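Local atomic coordinates of nucleoside-diphosphate-sugar epimerase (PDB entry 2X4G), a protein that probably binds a nicotinamide dinucleotide and acts on nucleotide-linked sugars, though its substrate is not established. Residues A[126-131]-A[212-217]; A[143-148]-A[158-163]. All blocks are in the same frame, centred on the assembly; numbering follows the deposited sequence.

Interaction 1: A[126-131]-A[212-217]; sequences SAYAMP and GQRNVI
Arg214 and Tyr128 meet through a single polar link, formed where the chain after strand 121-124 faces strand 213-218; the two backbones stay well apart and only the ends of these two side chains meet. Gly212 leads into the strand with a backbone hydrogen bond to Met248, and after it the side chain of Gln213 turns to Phe305 rather than to 126-131. Arg214 follows and carries the whole contact. Its CG stands opposite the backbone N (chi1 -166°), which starts the chain out extended; the bend comes only at chi3 and brings the guanidinium to the hydroxyl of Tyr128. There NH1 donates to Tyr128 OH at 3.1 Å. The bond is bent, with 144° at the hydrogen, and the oxygen sits 22° out of the guanidinium plane. NH2 lies 3.5 Å from the same Tyr128 OH and makes no bond to it. The two side chains run roughly at right angles, and NH1 reaches the tyrosine at the ring edge, so this is not a cation-pi contact.

Further along, Asn215 turns its amide to Gly243 and Asn245, while Val216 and Ile217 pack on strand 176-185, the parallel neighbour of this strand in the Rossmann-type sheet. On the facing side, Tyr128 lies in a 3-10 turn whose start is an ST turn: Ser126 OG accepts from Tyr128 N at 2.9 Å and so holds that N-H. The same OG also lies in the plane of the tyrosine ring, at its edge.

With just 64 Å² buried, the link between loop and strand is polar and brings little packing; the cationic donor would probably polarise the phenolic oxygen.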
# COMPACT_ATOMS: atom_id res chain seq x y z
N SER A 126 22.01 -1.17 8.94
CA SER A 126 21.20 -2.29 8.52
C SER A 126 21.92 -3.10 7.47
O SER A 126 22.71 -2.58 6.69
CB SER A 126 19.93 -1.79 7.90
OG SER A 126 19.35 -2.82 7.13
N ALA A 127 21.59 -4.39 7.44
CA ALA A 127 22.22 -5.33 6.54
C ALA A 127 21.66 -5.18 5.14
O ALA A 127 22.18 -5.77 4.19
CB ALA A 127 22.01 -6.75 7.04
N TYR A 128 20.57 -4.40 5.03
CA TYR A 128 19.95 -4.11 3.73
C TYR A 128 20.72 -3.03 2.96
O TYR A 128 20.50 -2.85 1.75
CB TYR A 128 18.48 -3.75 3.91
CG TYR A 128 17.63 -4.93 4.32
CD1 TYR A 128 16.98 -5.71 3.37
CD2 TYR A 128 17.47 -5.28 5.66
CE1 TYR A 128 16.20 -6.81 3.76
CE2 TYR A 128 16.70 -6.37 6.04
CZ TYR A 128 16.07 -7.13 5.09
OH TYR A 128 15.31 -8.20 5.49
N ALA A 129 21.65 -2.35 3.64
CA ALA A 129 22.62 -1.49 2.96
C ALA A 129 23.62 -2.31 2.12
O ALA A 129 24.37 -1.75 1.34
CB ALA A 129 23.37 -0.59 3.96
N MET A 130 23.64 -3.63 2.30
CA MET A 130 24.56 -4.48 1.59
C MET A 130 23.81 -5.23 0.51
O MET A 130 22.63 -5.53 0.68
CB MET A 130 25.20 -5.49 2.54
CG MET A 130 25.71 -4.92 3.85
SD MET A 130 26.50 -6.23 4.85
CE MET A 130 25.14 -7.37 5.13
N PRO A 131 24.49 -5.50 -0.63
CA PRO A 131 23.91 -6.38 -1.63
C PRO A 131 24.04 -7.83 -1.19
O PRO A 131 24.72 -8.13 -0.21
CB PRO A 131 24.77 -6.11 -2.86
CG PRO A 131 26.08 -5.72 -2.33
CD PRO A 131 25.78 -4.96 -1.07
N GLY A 212 12.62 -17.64 2.95
CA GLY A 212 13.67 -16.63 3.06
C GLY A 212 14.72 -16.93 4.11
O GLY A 212 14.48 -17.65 5.08
N GLN A 213 15.90 -16.36 3.92
CA GLN A 213 17.01 -16.57 4.82
C GLN A 213 17.12 -15.33 5.68
O GLN A 213 16.94 -14.23 5.18
CB GLN A 213 18.30 -16.77 4.03
CG GLN A 213 18.19 -17.76 2.89
CD GLN A 213 19.55 -18.16 2.37
OE1 GLN A 213 19.92 -19.35 2.39
NE2 GLN A 213 20.34 -17.16 1.94
N ARG A 214 17.45 -15.51 6.95
CA ARG A 214 17.52 -14.38 7.88
C ARG A 214 18.46 -14.66 9.03
O ARG A 214 18.57 -15.79 9.46
CB ARG A 214 16.13 -14.11 8.43
CG ARG A 214 16.02 -12.78 9.12
CD ARG A 214 14.58 -12.43 9.44
NE ARG A 214 13.82 -12.13 8.24
CZ ARG A 214 13.88 -10.98 7.57
NH1 ARG A 214 14.69 -10.00 7.97
NH2 ARG A 214 13.14 -10.83 6.47
N ASN A 215 19.13 -13.62 9.51
CA ASN A 215 19.90 -13.70 10.76
C ASN A 215 19.18 -12.97 11.88
O ASN A 215 18.85 -11.78 11.76
CB ASN A 215 21.30 -13.11 10.63
CG ASN A 215 22.17 -13.41 11.85
OD1 ASN A 215 22.28 -12.59 12.76
ND2 ASN A 215 22.79 -14.59 11.89
N VAL A 216 18.95 -13.72 12.96
CA VAL A 216 18.25 -13.25 14.14
C VAL A 216 19.25 -13.12 15.28
O VAL A 216 20.15 -13.95 15.40
CB VAL A 216 17.15 -14.24 14.51
CG1 VAL A 216 16.66 -14.04 15.94
CG2 VAL A 216 16.01 -14.09 13.55
N ILE A 217 19.11 -12.08 16.10
CA ILE A 217 20.03 -11.85 17.22
C ILE A 217 19.28 -11.44 18.48
O ILE A 217 18.27 -10.73 18.43
CB ILE A 217 21.13 -10.78 16.92
CG1 ILE A 217 22.22 -10.84 18.02
CG2 ILE A 217 20.53 -9.40 16.79
CD1 ILE A 217 23.11 -9.68 18.09

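Interaction 2: A[143-148]-A[158-163]; sequences LFYDSL and CKWALD
Trp160 leaves helix 154-171 with CG opposite the backbone N (chi1 165°), which lays the indole across to the loop 143-148. From the other side, Tyr145 and Leu148 both place CG opposite the carbonyl carbon, and their different places along the loop set them at different ends of the indole. Tyr145 takes the pyrrole end: its CD1 lies 3.8 Å from Trp160 CD1, and its CB is 3.9 Å from Trp160 NE1. The planes of the phenol ring and the five-membered ring are nearly perpendicular, at 84°, with centroids 5.7 Å apart, but the approach is oblique and amounts to neither a stack nor an edge-to-face pair. Leu148 takes the benzo end. Its CA sits 4.0 Å above the indole plane, offset toward the rim, and although its CB points off from the helix, the branch folds back so that CD2 comes to 3.5 Å from Trp160 CZ3.

The helix belongs to the Rossmann-type core of the family. Lys159, next to Trp160, occupies the lysine position of the YxxxK signature that short-chain dehydrogenase/reductase relatives carry at this place, and it faces the turn at Ser126 while Trp160 faces the loop. On the inner side of the helix, Cys158 and Leu162 pack against helix 98-116. The loop is thus folded over a helix whose opposite flank is engaged with the rest of the domain.

Between Tyr145 and Leu148, Ser147 O lies 4.0 Å from Trp160 NE1, too far for a hydrogen bond, so across these two segments the indole is met mainly by carbon atoms, with Pro149 also touching it. One turn further on, Asp163 OD1 forms salt bridges with Arg167 and Arg238, and the ring of Phe144 makes a cation-pi contact with the same Arg238.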
# COMPACT_ATOMS: atom_id res chain seq x y z
N LEU A 143 30.76 -6.51 1.37
CA LEU A 143 29.75 -6.42 0.32
C LEU A 143 29.26 -4.98 0.20
O LEU A 143 28.58 -4.50 1.07
CB LEU A 143 28.56 -7.33 0.63
CG LEU A 143 28.83 -8.83 0.69
CD1 LEU A 143 27.52 -9.55 0.83
CD2 LEU A 143 29.58 -9.31 -0.56
N PHE A 144 29.62 -4.31 -0.88
CA PHE A 144 29.16 -2.96 -1.12
C PHE A 144 28.47 -2.84 -2.46
O PHE A 144 28.79 -3.55 -3.41
CB PHE A 144 30.34 -2.00 -1.13
CG PHE A 144 30.97 -1.77 0.20
CD1 PHE A 144 32.08 -2.47 0.59
CD2 PHE A 144 30.46 -0.81 1.05
CE1 PHE A 144 32.67 -2.24 1.81
CE2 PHE A 144 31.05 -0.56 2.28
CZ PHE A 144 32.15 -1.28 2.65
N TYR A 145 27.51 -1.94 -2.55
CA TYR A 145 27.01 -1.47 -3.83
C TYR A 145 28.03 -0.46 -4.38
O TYR A 145 28.35 0.51 -3.71
CB TYR A 145 25.66 -0.77 -3.64
CG TYR A 145 24.47 -1.67 -3.44
CD1 TYR A 145 23.86 -1.79 -2.19
CD2 TYR A 145 23.90 -2.36 -4.51
CE1 TYR A 145 22.75 -2.59 -2.00
CE2 TYR A 145 22.79 -3.17 -4.35
CZ TYR A 145 22.21 -3.29 -3.08
OH TYR A 145 21.11 -4.08 -2.90
N ASP A 146 28.54 -0.67 -5.59
CA ASP A 146 29.52 0.29 -6.16
C ASP A 146 29.00 1.74 -6.26
O ASP A 146 29.78 2.70 -6.26
CB ASP A 146 30.00 -0.17 -7.55
CG ASP A 146 30.99 -1.35 -7.47
OD1 ASP A 146 31.66 -1.50 -6.41
OD2 ASP A 146 31.10 -2.11 -8.47
N SER A 147 27.67 1.87 -6.35
CA SER A 147 27.02 3.15 -6.58
C SER A 147 25.54 2.98 -6.25
O SER A 147 25.15 1.97 -5.70
CB SER A 147 27.19 3.53 -8.04
OG SER A 147 26.59 2.54 -8.87
N LEU A 148 24.72 3.96 -6.60
CA LEU A 148 23.28 3.93 -6.30
C LEU A 148 22.69 2.57 -6.60
O LEU A 148 22.78 2.11 -7.74
CB LEU A 148 22.53 4.95 -7.13
CG LEU A 148 22.49 6.37 -6.57
CD1 LEU A 148 22.12 7.35 -7.70
CD2 LEU A 148 21.53 6.41 -5.40
N CYS A 158 17.04 3.79 1.16
CA CYS A 158 17.18 4.53 2.39
C CYS A 158 18.28 3.92 3.27
O CYS A 158 19.17 4.60 3.78
CB CYS A 158 15.84 4.56 3.11
SG CYS A 158 16.01 5.10 4.80
N LYS A 159 18.25 2.60 3.42
CA LYS A 159 19.27 1.92 4.20
C LYS A 159 20.66 2.01 3.58
O LYS A 159 21.65 2.08 4.29
CB LYS A 159 18.86 0.47 4.50
CG LYS A 159 18.21 0.27 5.89
CD LYS A 159 17.08 1.27 6.23
CE LYS A 159 16.74 1.28 7.72
NZ LYS A 159 17.96 1.47 8.58
N TRP A 160 20.74 2.02 2.26
CA TRP A 160 22.03 2.21 1.58
C TRP A 160 22.55 3.62 1.81
O TRP A 160 23.74 3.80 2.02
CB TRP A 160 21.90 1.97 0.07
CG TRP A 160 23.06 2.48 -0.72
CD1 TRP A 160 24.21 1.82 -0.98
CD2 TRP A 160 23.17 3.76 -1.36
NE1 TRP A 160 25.05 2.61 -1.74
CE2 TRP A 160 24.43 3.81 -1.98
CE3 TRP A 160 22.32 4.87 -1.46
CZ2 TRP A 160 24.87 4.92 -2.70
CZ3 TRP A 160 22.76 5.98 -2.17
CH2 TRP A 160 24.02 6.00 -2.79
N ALA A 161 21.67 4.61 1.75
CA ALA A 161 22.08 6.01 1.92
C ALA A 161 22.67 6.27 3.31
O ALA A 161 23.76 6.81 3.43
CB ALA A 161 20.90 6.93 1.66
N LEU A 162 21.93 5.90 4.35
CA LEU A 162 22.38 6.08 5.72
C LEU A 162 23.73 5.40 5.95
O LEU A 162 24.59 5.91 6.68
CB LEU A 162 21.33 5.54 6.69
CG LEU A 162 19.99 6.30 6.73
CD1 LEU A 162 18.83 5.50 7.38
CD2 LEU A 162 20.17 7.67 7.41
N ASP A 163 23.93 4.25 5.31
CA ASP A 163 25.22 3.58 5.37
C ASP A 163 26.32 4.42 4.68
O ASP A 163 27.37 4.66 5.27
CB ASP A 163 25.14 2.20 4.74
CG ASP A 163 26.33 1.33 5.10
OD1 ASP A 163 27.29 1.24 4.29
OD2 ASP A 163 26.31 0.74 6.21

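Neither contact is a core contact: both lie toward the surface, and their centres are 14 Å apart. They differ in chemistry. Interaction 1 is one charged hydrogen bond joining a turn to a distant strand; interaction 2 buries more than three times the surface and rests on an indole touched by Tyr145 and Leu148 at its two ends, joining a loop to a helix only ten residues on. Interaction 2 is nested within the chain loop closed by interaction 1, and they touch directly: Ser126 CB packs on Lys159 CG at 3.3 Å, while Ala129 lies on Asp163. The turn 126-131 thus sits between strand 213-218 and helix 154-171, on which interaction 2 forms.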